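Local coordinates for protein nucleoporin NUP159 (Saccharomyces cerevisiae, PDB 1XIP) that forms part of the nuclear pore complex, its N-terminal beta-propeller domain tethering the helicase Dbp5 to the pore for mRNA export, at residues I368-N371 with E372-Q376; C94-G97 with D98-L101. One frame throughout, in Å; residues are numbered along the deposited sequence.

Both contacts are tight turns between neighbouring antiparallel strands in four-stranded sheets of one beta-propeller. Their centres lie about 21 Å apart, and they do not touch. Contact 1 is the more deeply buried, joining the two middle strands of a sheet whose outermost strand 18-26 comes from near the start of the chain, closing the ring as in other propellers. Contact 2 joins an edge strand, 90-96, to its neighbour, and its turn at Gly97 and Asp98 is exposed. The chemistry follows: at 368-376 a type I turn is lined by asparagines, a glutamate and a water, whereas 94-101 is a two-residue hairpin closed by a type II' turn and pairs Phe95 with Val100.

Contact 1. Residues I368-N371 with E372-Q376; sequences ILNN and EGSLQ
Ile368 pairs with Gln376 and Leu369 with Leu375 in a beta hairpin within one sheet of the propeller, the chain reversing through a type I turn from Asn370 to Gly373. Ile368 and Gln376 exchange two backbone bonds, Ile368 N to Gln376 O at 2.9 Å and Gln376 N to Ile368 O at 2.8 Å. The turn itself is closed only weakly, Gly373 N lying 3.4 Å from Asn370 O; Gly373, its last residue, takes a positive phi (75°), forming the G1 bulge of a 3:5 hairpin. Asn370 N also bonds Ser374 O, whose position is less certain. On one face Leu369 and Leu375 cross at about a right angle, CG of the former 4.1 Å from CD1 of the latter. A water gives one hydrogen to Asn370 OD1 (2.7 Å) and the other to Glu372 OE1, tying the two together across the bend. Glu372 reaches it with CG anti to its carbonyl carbon and the chain extended beyond. Asn371 runs alongside Glu372, its OD1 held by the backbone N of Asn336. Strand 337-343 flanks the hairpin beside Leu369, while strand 18-26 lies along strand 374-381, with Gln26 NE2 bonded to Glu372 O.

Contact 2. Residues C94-G97 with D98-L101; sequences CFHG and DQVL
Between His96 and Gln99, which pair across the bend of a hairpin, Asp98 takes the second corner of the turn after Gly97; its carboxylate lies near that of Glu114, where the like charges would probably raise its proton affinity. Gln99 comes next and trades two backbone bonds with His96: His96 N to Gln99 O is 2.9 Å and nearly straight at hydrogen (169°), whereas Gln99 N reaches His96 O at 3.0 Å from above the carbonyl plane. Gln99 CB packs 3.4 Å from that same His96 O, and its extended side chain brings OE1 to the edge of the imidazole, 4.3 Å from His96 ND1. The imidazole is held from its other nitrogen, NE2, by Asn137 OD1. This is a two-residue beta hairpin with a type II' turn, Gly97 supplying the positive phi (58°) at its first corner; it links the edge strand 90-96 of a propeller sheet to strand 99-104. Val100 then sends CG2, anti to its carbonyl carbon, to Phe95 CD2 and CE2, 3.7 Å from each; the two side chains run alongside each other, and Val53 of strand 51-56 touches both. Leu101 exchanges two backbone bonds with Cys94, Leu101 N to Cys94 O being 2.8 Å, and sets CB 4.4 Å from Cys94 SG.

Contact 1. Residues I368-N371 with E372-Q376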
# COMPACT_ATOMS: atom_id res chain seq x y z
N ILE A 368 10.35 2.09 4.43
CA ILE A 368 9.12 2.88 4.54
C ILE A 368 9.41 4.37 4.31
O ILE A 368 10.32 4.92 4.95
CB ILE A 368 8.46 2.67 5.94
CG1 ILE A 368 8.24 1.16 6.24
CG2 ILE A 368 7.16 3.47 6.06
CD1 ILE A 368 7.63 0.85 7.59
N LEU A 369 8.65 4.99 3.40
CA LEU A 369 8.81 6.41 3.03
C LEU A 369 7.67 7.30 3.57
O LEU A 369 6.49 7.02 3.35
CB LEU A 369 8.87 6.55 1.50
CG LEU A 369 9.98 7.43 0.91
CD1 LEU A 369 9.59 7.96 -0.46
CD2 LEU A 369 10.34 8.58 1.84
N ASN A 370 8.07 8.39 4.25
CA ASN A 370 7.21 9.41 4.90
C ASN A 370 6.46 10.32 3.98
O ASN A 370 6.88 10.55 2.85
CB ASN A 370 8.06 10.35 5.75
CG ASN A 370 8.08 9.96 7.19
OD1 ASN A 370 8.67 10.65 8.03
ND2 ASN A 370 7.43 8.84 7.51
N ASN A 371 5.49 11.04 4.53
CA ASN A 371 4.95 12.26 3.95
C ASN A 371 5.95 13.40 4.00
O ASN A 371 5.69 14.49 3.48
CB ASN A 371 3.65 12.68 4.66
CG ASN A 371 3.82 12.84 6.19
OD1 ASN A 371 4.13 11.88 6.90
ND2 ASN A 371 3.61 14.06 6.69
N GLU A 372 7.11 13.16 4.63
CA GLU A 372 8.16 14.17 4.68
C GLU A 372 9.45 13.80 3.93
O GLU A 372 10.47 14.43 4.13
CB GLU A 372 8.52 14.50 6.14
CG GLU A 372 7.32 14.91 6.98
CD GLU A 372 7.73 15.57 8.30
OE1 GLU A 372 8.55 14.98 9.03
OE2 GLU A 372 7.22 16.69 8.59
N GLY A 373 9.43 12.78 3.09
CA GLY A 373 10.60 12.37 2.34
C GLY A 373 11.61 11.63 3.19
O GLY A 373 12.72 11.37 2.76
N SER A 374 11.24 11.32 4.42
CA SER A 374 12.09 10.54 5.29
C SER A 374 11.90 9.07 4.99
O SER A 374 10.78 8.63 4.70
CB SER A 374 11.77 10.84 6.74
OG SER A 374 12.82 10.37 7.57
N LEU A 375 12.99 8.31 5.04
CA LEU A 375 12.94 6.88 4.79
C LEU A 375 13.46 6.14 5.99
O LEU A 375 14.51 6.47 6.54
CB LEU A 375 13.75 6.49 3.54
CG LEU A 375 13.54 5.03 3.07
CD1 LEU A 375 13.23 4.97 1.63
CD2 LEU A 375 14.70 4.14 3.37
N GLN A 376 12.73 5.10 6.37
CA GLN A 376 13.05 4.27 7.50
C GLN A 376 13.34 2.84 7.02
O GLN A 376 12.62 2.31 6.15
CB GLN A 376 11.86 4.28 8.43
CG GLN A 376 12.02 3.49 9.67
CD GLN A 376 10.74 3.42 10.50
OE1 GLN A 376 9.68 3.94 10.08
NE2 GLN A 376 10.83 2.78 11.67
O HOH W 1 9.69 12.75 9.38

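Contact 2. Residues C94-G97 with D98-L101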
# COMPACT_ATOMS: atom_id res chain seq x y z
N CYS A 94 7.18 2.33 -9.84
CA CYS A 94 7.42 0.88 -9.87
C CYS A 94 8.28 0.38 -11.03
O CYS A 94 8.21 0.92 -12.13
CB CYS A 94 6.08 0.13 -9.85
SG CYS A 94 5.49 -0.45 -11.44
N PHE A 95 9.05 -0.68 -10.78
CA PHE A 95 9.87 -1.30 -11.82
C PHE A 95 9.07 -2.29 -12.62
O PHE A 95 8.26 -3.03 -12.06
CB PHE A 95 11.09 -2.00 -11.23
CG PHE A 95 12.05 -1.07 -10.55
CD1 PHE A 95 11.97 -0.84 -9.18
CD2 PHE A 95 13.03 -0.43 -11.27
CE1 PHE A 95 12.85 0.02 -8.54
CE2 PHE A 95 13.93 0.43 -10.65
CZ PHE A 95 13.84 0.65 -9.27
N HIS A 96 9.30 -2.32 -13.93
CA HIS A 96 8.62 -3.24 -14.83
C HIS A 96 9.54 -3.58 -16.00
O HIS A 96 9.81 -2.74 -16.84
CB HIS A 96 7.33 -2.62 -15.37
CG HIS A 96 6.63 -3.46 -16.40
ND1 HIS A 96 6.62 -3.14 -17.75
CD2 HIS A 96 5.91 -4.60 -16.28
CE1 HIS A 96 5.93 -4.05 -18.41
NE2 HIS A 96 5.48 -4.95 -17.55
N GLY A 97 10.02 -4.81 -16.05
CA GLY A 97 10.98 -5.17 -17.07
C GLY A 97 12.18 -4.26 -16.94
O GLY A 97 12.69 -4.06 -15.84
N ASP A 98 12.61 -3.66 -18.04
CA ASP A 98 13.74 -2.73 -17.98
C ASP A 98 13.32 -1.26 -17.92
O ASP A 98 14.04 -0.38 -18.38
CB ASP A 98 14.69 -3.00 -19.14
CG ASP A 98 15.63 -4.18 -18.87
OD1 ASP A 98 15.18 -5.36 -18.94
OD2 ASP A 98 16.85 -4.02 -18.56
N GLN A 99 12.17 -1.00 -17.32
CA GLN A 99 11.58 0.32 -17.28
C GLN A 99 11.14 0.68 -15.87
O GLN A 99 11.01 -0.19 -15.00
CB GLN A 99 10.34 0.36 -18.17
CG GLN A 99 10.61 0.55 -19.64
CD GLN A 99 9.32 0.52 -20.46
OE1 GLN A 99 8.24 0.14 -19.96
NE2 GLN A 99 9.43 0.93 -21.72
N VAL A 100 10.90 1.96 -15.64
CA VAL A 100 10.26 2.41 -14.43
C VAL A 100 8.96 3.14 -14.81
O VAL A 100 8.96 4.05 -15.64
CB VAL A 100 11.17 3.34 -13.60
CG1 VAL A 100 10.47 3.82 -12.37
CG2 VAL A 100 12.41 2.62 -13.20
N LEU A 101 7.85 2.74 -14.22
CA LEU A 101 6.63 3.46 -14.49
C LEU A 101 6.43 4.49 -13.41
O LEU A 101 6.68 4.23 -12.25
CB LEU A 101 5.43 2.53 -14.63
CG LEU A 101 5.59 1.42 -15.68
CD1 LEU A 101 4.37 0.55 -15.73
CD2 LEU A 101 5.88 2.01 -17.05